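Local coordinates for response regulator receiver protein (Sinorhizobium medicae, PDB 2RDM) that probably acts as the phosphoaccepting receiver of a two-component signalling system, taking up a phosphoryl group on an aspartate of a CheY-like domain, at residues Ala41-Lys46 with Gln68-Ala73; Pro81-Ile85 with Ser95-Pro99. The protein carries 1 engineered substitution. All blocks are in the same frame, centred on the assembly; numbering follows the deposited sequence. Where two conformers were deposited one is given.

Contact 1: Ala41-Lys46 with Gln68-Ala73; sequences AIEMLK and QVARVA. Engineered in segment 41-46: M44 (natural residue Leu).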
ATOM      1  N   ALA A  41      29.192  -4.277 -11.549  1.00 31.68           N
ATOM      2  CA  ALA A  41      28.226  -4.115 -10.443  1.00 29.49           C
ATOM      3  C   ALA A  41      28.153  -5.362  -9.544  1.00 28.91           C
ATOM      4  O   ALA A  41      28.181  -5.260  -8.308  1.00 29.36           O
ATOM      5  CB  ALA A  41      26.848  -3.758 -10.989  1.00 27.58           C
ATOM      6  N   ILE A  42      28.086  -6.537 -10.160  1.00 29.76           N
ATOM      7  CA  ILE A  42      28.013  -7.816  -9.417  1.00 31.79           C
ATOM      8  C   ILE A  42      29.296  -8.063  -8.603  1.00 29.29           C
ATOM      9  O   ILE A  42      29.234  -8.443  -7.431  1.00 34.33           O
ATOM     10  CB  ILE A  42      27.671  -8.986 -10.377  1.00 30.11           C
ATOM     11  CG1 ILE A  42      26.211  -8.857 -10.828  1.00 32.56           C
ATOM     12  CG2 ILE A  42      27.914 -10.366  -9.733  1.00 29.75           C
ATOM     13  CD1 ILE A  42      25.835  -9.691 -12.019  1.00 33.10           C
ATOM     14  N   GLU A  43      30.443  -7.775  -9.213  1.00 34.49           N
ATOM     15  CA  GLU A  43      31.735  -7.868  -8.530  1.00 33.09           C
ATOM     16  C   GLU A  43      31.758  -6.996  -7.273  1.00 31.00           C
ATOM     17  O   GLU A  43      32.152  -7.463  -6.205  1.00 38.40           O
ATOM     18  CB  GLU A  43      32.873  -7.484  -9.475  1.00 37.32           C
ATOM     19  CG  GLU A  43      34.264  -7.636  -8.865  1.00 43.78           C
ATOM     20  CD  GLU A  43      35.362  -7.295  -9.854  1.00 44.69           C
ATOM     21  OE1 GLU A  43      35.430  -6.129 -10.287  1.00 51.60           O
ATOM     22  OE2 GLU A  43      36.157  -8.192 -10.202  1.00 58.42           O
HETATM   23  N   MSE A  44      31.291  -5.777  -7.411  1.00 33.90           N
HETATM   24  CA  MSE A  44      31.206  -4.890  -6.303  1.00 35.51           C
HETATM   25  C   MSE A  44      30.274  -5.386  -5.212  1.00 35.14           C
HETATM   26  O   MSE A  44      30.611  -5.368  -4.059  1.00 34.82           O
HETATM   27  CB  MSE A  44      30.849  -3.503  -6.780  1.00 37.92           C
HETATM   28  CG  MSE A  44      30.929  -2.478  -5.747  1.00 49.11           C
HETATM   29 SE   MSE A  44      32.699  -1.951  -5.230  0.75 62.53          SE
HETATM   30  CE  MSE A  44      33.569  -2.422  -6.765  1.00 47.39           C
ATOM     31  N   LEU A  45      29.105  -5.843  -5.599  1.00 32.39           N
ATOM     32  CA  LEU A  45      28.147  -6.425  -4.652  1.00 30.58           C
ATOM     33  C   LEU A  45      28.753  -7.598  -3.888  1.00 34.45           C
ATOM     34  O   LEU A  45      28.587  -7.702  -2.673  1.00 32.74           O
ATOM     35  CB  LEU A  45      26.866  -6.860  -5.367  1.00 28.61           C
ATOM     36  CG  LEU A  45      25.904  -5.723  -5.715  1.00 29.45           C
ATOM     37  CD1 LEU A  45      24.999  -6.069  -6.889  1.00 28.38           C
ATOM     38  CD2 LEU A  45      25.066  -5.306  -4.506  1.00 29.42           C
ATOM     39  N   LYS A  46      29.500  -8.437  -4.599  1.00 32.00           N
ATOM     40  CA  LYS A  46      30.106  -9.634  -4.009  0.50 37.20           C
ATOM     41  C   LYS A  46      31.380  -9.356  -3.204  1.00 37.50           C
ATOM     42  O   LYS A  46      31.881 -10.237  -2.510  1.00 38.07           O
ATOM     43  CB  LYS A  46      30.396 -10.675  -5.092  0.50 37.49           C
ATOM     44  CG  LYS A  46      29.159 -11.391  -5.611  0.50 38.95           C
ATOM     45  CD  LYS A  46      29.534 -12.446  -6.642  0.50 45.36           C
ATOM     46  CE  LYS A  46      28.311 -13.202  -7.151  0.50 46.67           C
ATOM     47  NZ  LYS A  46      27.648 -14.006  -6.087  0.50 44.04           N
ATOM     48  N   GLN A  68      19.825  -9.516 -13.795  1.00 30.09           N
ATOM     49  CA  GLN A  68      20.728 -10.390 -13.063  0.50 30.51           C
ATOM     50  C   GLN A  68      21.475  -9.651 -11.955  1.00 29.91           C
ATOM     51  O   GLN A  68      21.697 -10.212 -10.864  1.00 33.38           O
ATOM     52  CB  GLN A  68      21.689 -11.106 -14.009  0.50 31.56           C
ATOM     53  CG  GLN A  68      22.455 -12.256 -13.365  0.50 37.18           C
ATOM     54  CD  GLN A  68      21.621 -13.114 -12.409  0.50 35.62           C
ATOM     55  OE1 GLN A  68      20.549 -13.615 -12.759  0.50 31.21           O
ATOM     56  NE2 GLN A  68      22.134 -13.308 -11.204  0.50 32.18           N
ATOM     57  N   VAL A  69      21.811  -8.379 -12.199  1.00 27.31           N
ATOM     58  CA  VAL A  69      22.440  -7.525 -11.171  1.00 31.43           C
ATOM     59  C   VAL A  69      21.546  -7.462  -9.934  1.00 31.58           C
ATOM     60  O   VAL A  69      22.018  -7.646  -8.803  1.00 27.72           O
ATOM     61  CB  VAL A  69      22.720  -6.069 -11.672  1.00 30.34           C
ATOM     62  CG1 VAL A  69      23.260  -5.192 -10.523  1.00 26.41           C
ATOM     63  CG2 VAL A  69      23.730  -6.081 -12.804  1.00 28.83           C
ATOM     64  N   ALA A  70      20.255  -7.230 -10.163  1.00 27.84           N
ATOM     65  CA  ALA A  70      19.296  -7.107  -9.056  1.00 28.76           C
ATOM     66  C   ALA A  70      19.138  -8.406  -8.252  1.00 29.38           C
ATOM     67  O   ALA A  70      18.998  -8.369  -7.024  1.00 29.89           O
ATOM     68  CB  ALA A  70      17.953  -6.614  -9.585  1.00 25.35           C
ATOM     69  N   ARG A  71      19.175  -9.547  -8.939  1.00 28.36           N
ATOM     70  CA  ARG A  71      19.081 -10.854  -8.288  1.00 28.19           C
ATOM     71  C   ARG A  71      20.252 -11.065  -7.354  1.00 33.06           C
ATOM     72  O   ARG A  71      20.059 -11.482  -6.213  1.00 31.06           O
ATOM     73  CB  ARG A  71      19.001 -11.988  -9.307  1.00 31.57           C
ATOM     74  CG  ARG A  71      17.780 -11.885 -10.176  1.00 30.75           C
ATOM     75  CD  ARG A  71      17.364 -13.202 -10.824  1.00 39.71           C
ATOM     76  NE  ARG A  71      16.589 -12.905 -12.026  1.00 38.21           N
ATOM     77  CZ  ARG A  71      15.316 -12.516 -12.017  1.00 47.28           C
ATOM     78  NH1 ARG A  71      14.650 -12.404 -10.858  1.00 36.95           N
ATOM     79  NH2 ARG A  71      14.711 -12.244 -13.167  1.00 45.94           N
ATOM     80  N   VAL A  72      21.456 -10.743  -7.834  1.00 32.75           N
ATOM     81  CA  VAL A  72      22.668 -10.836  -6.999  1.00 33.65           C
ATOM     82  C   VAL A  72      22.564  -9.917  -5.776  1.00 29.73           C
ATOM     83  O   VAL A  72      22.817 -10.348  -4.639  1.00 32.23           O
ATOM     84  CB  VAL A  72      23.944 -10.539  -7.809  1.00 31.79           C
ATOM     85  CG1 VAL A  72      25.158 -10.528  -6.906  1.00 30.52           C
ATOM     86  CG2 VAL A  72      24.122 -11.589  -8.899  1.00 29.77           C
ATOM     87  N   ALA A  73      22.144  -8.673  -6.006  1.00 29.29           N
ATOM     88  CA  ALA A  73      21.939  -7.714  -4.898  1.00 29.41           C
ATOM     89  C   ALA A  73      20.988  -8.267  -3.845  1.00 30.56           C
ATOM     90  O   ALA A  73      21.252  -8.161  -2.635  1.00 29.76           O
ATOM     91  CB  ALA A  73      21.447  -6.347  -5.430  1.00 26.11           C
TER
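I42 lays its longer branch across V72, the two side chains crossing at about a right angle. Its CG1 meets V72 CG2 at 3.9 Å. A chi1 of -71° turns I42 CG1 toward the neighbouring helix, and the extended second torsion, 165°, carries CD1 on to V69 CA, 4.1 Å away. The other branch, CG2, packs on both methyls of V72. The methyl groups of V72 are thus shared: CG2 takes the long branch of I42, while CG1 touches both I42 CG2 and K46 CE, which approach it from the same side. K46 bends at its last torsion and adds only aliphatic CE at the edge of the contact, 4.1 Å from V72 CG1.

Deeper toward the sheet, L45 forks over A73. Both CD1 and CD2 of L45 lie 3.9 Å from A73 CB. L45 CD1 also reaches V69 CG1, which touches A41 CB at 3.9 Å. The contact is wholly apolar between side chains. Below it, A41 and L45 rest on L9, V69 on T56, and A73 on V54.

The axes of the two short segments run 3° from parallel, 9.6 Å apart. Such side-by-side parallel helices on one face of a parallel sheet are characteristic of the CheY-like receiver fold.

Contact 2: Pro81-Ile85 with Ser95-Pro99; sequences PIVYI and SNGVP
Strand residues 82-85 face a chain that is just leaving the short helix 93-96. G97 is the first residue to give up helical angles, and from there the backbone runs extended through V98 and P99. The nearest CA atoms stay well apart, 8.0 Å between I82 and V98, so side chains span the gap.

Y84 crosses it. With CG anti to the carbonyl carbon (chi1 -56°), the ring points its hydroxyl at the chain leaving the helix. V98 N donates to Y84 OH at 3.0 Å, with an angle of 149° at the hydrogen, and lies near the ring plane at its edge. Y84 OH also donates to a water at 2.6 Å, and that water donates to N96 O at 2.8 Å. The hydroxyl thus accepts from V98 N directly and reaches N96 O through the water. G97 CA sits 3.4 Å from Y84 OH, where the backbone passes close to the ring. A phenylalanine in place of Y84 would probably leave V98 N and the bridging water without their shared partner.

V98 CG2 packs on I82 CG1 at 4.0 Å, and I82 CG2 covers one ring face of Y84 near its rim.

Around this, W67 and W93 meet the Y84 ring, and A70 of helix 66-76 touches it. I82 and Y84 pair through their backbones with I102 of strand 102-105, completing a beta-alpha-beta unit.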
ATOM      1  N   PRO A  81      17.018  -1.990  -1.766  1.00 31.62           N
ATOM      2  CA  PRO A  81      16.361  -1.091  -2.704  1.00 25.50           C
ATOM      3  C   PRO A  81      16.879  -1.290  -4.135  1.00 25.52           C
ATOM      4  O   PRO A  81      18.083  -1.274  -4.368  1.00 26.40           O
ATOM      5  CB  PRO A  81      16.753   0.288  -2.186  1.00 31.05           C
ATOM      6  CG  PRO A  81      16.866   0.074  -0.694  1.00 31.09           C
ATOM      7  CD  PRO A  81      17.561  -1.256  -0.604  1.00 28.79           C
ATOM      8  N   ILE A  82      15.969  -1.499  -5.071  1.00 23.96           N
ATOM      9  CA  ILE A  82      16.377  -1.759  -6.451  1.00 24.05           C
ATOM     10  C   ILE A  82      15.579  -0.815  -7.343  1.00 23.83           C
ATOM     11  O   ILE A  82      14.349  -0.838  -7.301  1.00 24.09           O
ATOM     12  CB  ILE A  82      16.092  -3.220  -6.869  1.00 30.49           C
ATOM     13  CG1 ILE A  82      16.877  -4.221  -6.010  1.00 29.47           C
ATOM     14  CG2 ILE A  82      16.345  -3.427  -8.378  1.00 27.84           C
ATOM     15  CD1 ILE A  82      18.374  -4.237  -6.232  1.00 25.60           C
ATOM     16  N   VAL A  83      16.284   0.039  -8.084  1.00 25.62           N
ATOM     17  CA  VAL A  83      15.672   0.880  -9.114  1.00 23.84           C
ATOM     18  C   VAL A  83      16.310   0.520 -10.446  1.00 24.23           C
ATOM     19  O   VAL A  83      17.524   0.663 -10.614  1.00 27.60           O
ATOM     20  CB  VAL A  83      15.876   2.393  -8.858  1.00 24.51           C
ATOM     21  CG1 VAL A  83      15.216   3.234  -9.963  1.00 24.69           C
ATOM     22  CG2 VAL A  83      15.299   2.816  -7.482  1.00 27.01           C
ATOM     23  N   TYR A  84      15.484   0.115 -11.401  1.00 26.11           N
ATOM     24  CA  TYR A  84      15.954  -0.142 -12.759  1.00 27.11           C
ATOM     25  C   TYR A  84      15.792   1.097 -13.617  1.00 29.27           C
ATOM     26  O   TYR A  84      14.816   1.830 -13.477  1.00 27.93           O
ATOM     27  CB  TYR A  84      15.154  -1.261 -13.406  1.00 27.57           C
ATOM     28  CG  TYR A  84      15.111  -2.592 -12.665  1.00 28.42           C
ATOM     29  CD1 TYR A  84      16.193  -3.479 -12.709  1.00 29.20           C
ATOM     30  CD2 TYR A  84      13.978  -2.966 -11.937  1.00 28.58           C
ATOM     31  CE1 TYR A  84      16.139  -4.703 -12.057  1.00 32.64           C
ATOM     32  CE2 TYR A  84      13.911  -4.192 -11.277  1.00 25.30           C
ATOM     33  CZ  TYR A  84      15.004  -5.039 -11.315  1.00 21.03           C
ATOM     34  OH  TYR A  84      14.925  -6.250 -10.715  1.00 25.08           O
ATOM     35  N   ILE A  85      16.717   1.301 -14.556  0.50 26.78           N
ATOM     36  CA  ILE A  85      16.673   2.445 -15.468  0.50 29.71           C
ATOM     37  C   ILE A  85      16.703   1.920 -16.900  0.50 25.66           C
ATOM     38  O   ILE A  85      17.696   1.321 -17.305  0.50 18.66           O
ATOM     39  CB  ILE A  85      17.889   3.393 -15.266  0.50 33.97           C
ATOM     40  CG1 ILE A  85      17.997   3.901 -13.821  0.50 30.70           C
ATOM     41  CG2 ILE A  85      17.873   4.539 -16.275  0.50 37.08           C
ATOM     42  CD1 ILE A  85      16.787   4.583 -13.261  0.50 31.91           C
ATOM     43  N   SER A  95       7.921  -9.494 -15.832  1.00 27.57           N
ATOM     44  CA  SER A  95       8.385 -10.869 -15.775  1.00 29.38           C
ATOM     45  C   SER A  95       9.796 -11.044 -15.197  1.00 31.75           C
ATOM     46  O   SER A  95      10.163 -12.154 -14.815  1.00 31.92           O
ATOM     47  CB  SER A  95       8.306 -11.513 -17.156  1.00 35.33           C
ATOM     48  OG  SER A  95       9.022 -10.730 -18.081  1.00 35.11           O
ATOM     49  N   ASN A  96      10.573  -9.964 -15.120  1.00 32.34           N
ATOM     50  CA  ASN A  96      11.988 -10.070 -14.746  1.00 31.96           C
ATOM     51  C   ASN A  96      12.417  -9.279 -13.508  1.00 29.95           C
ATOM     52  O   ASN A  96      13.449  -9.587 -12.912  1.00 32.36           O
ATOM     53  CB  ASN A  96      12.888  -9.675 -15.913  1.00 31.99           C
ATOM     54  CG  ASN A  96      12.735 -10.586 -17.105  1.00 38.84           C
ATOM     55  OD1 ASN A  96      13.188 -11.726 -17.088  1.00 39.35           O
ATOM     56  ND2 ASN A  96      12.098 -10.084 -18.151  1.00 42.94           N
ATOM     57  N   GLY A  97      11.650  -8.250 -13.151  1.00 27.14           N
ATOM     58  CA  GLY A  97      11.977  -7.410 -11.989  1.00 28.95           C
ATOM     59  C   GLY A  97      11.796  -8.183 -10.704  1.00 26.43           C
ATOM     60  O   GLY A  97      11.029  -9.137 -10.657  1.00 26.99           O
ATOM     61  N   VAL A  98      12.523  -7.783  -9.657  1.00 30.43           N
ATOM     62  CA  VAL A  98      12.393  -8.410  -8.351  1.00 26.99           C
ATOM     63  C   VAL A  98      11.252  -7.752  -7.562  1.00 26.74           C
ATOM     64  O   VAL A  98      10.865  -6.621  -7.849  1.00 26.23           O
ATOM     65  CB  VAL A  98      13.732  -8.341  -7.532  1.00 23.30           C
ATOM     66  CG1 VAL A  98      14.807  -9.207  -8.175  1.00 29.71           C
ATOM     67  CG2 VAL A  98      14.227  -6.906  -7.369  1.00 25.62           C
ATOM     68  N   PRO A  99      10.698  -8.446  -6.559  1.00 26.10           N
ATOM     69  CA  PRO A  99       9.592  -7.799  -5.858  1.00 28.00           C
ATOM     70  C   PRO A  99       9.990  -6.477  -5.209  1.00 30.51           C
ATOM     71  O   PRO A  99      11.129  -6.336  -4.765  1.00 32.70           O
ATOM     72  CB  PRO A  99       9.247  -8.813  -4.782  1.00 29.84           C
ATOM     73  CG  PRO A  99       9.702 -10.116  -5.340  1.00 28.34           C
ATOM     74  CD  PRO A  99      10.967  -9.790  -6.016  1.00 28.32           C
TER
HETATM   75  O   HOH W   1      15.701  -8.514 -11.639  1.00 29.89           O

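Contacts 1 and 2 follow one another along the chain, with centres about 12 Å apart. Helix 66-76 joins them. Its V69, V72 and A73 serve contact 1, while A70 turns to contact 2: A70 CB lies 3.3 Å from Y84 OH and 3.8 Å from I82 CG2. A73 serves both, its CB also packing on I82 CD1 at 3.8 Å. Strand 53-57 runs beneath: V69 of contact 1 and Y84 of contact 2 both touch T56, next to D57, the predicted phosphorylation site, which is unmodified here. I85 touches D57 itself. R71 NH1, on the helix of contact 1, hydrogen-bonds S95 O of the second subunit, a residue of that copy's contact 2 segment.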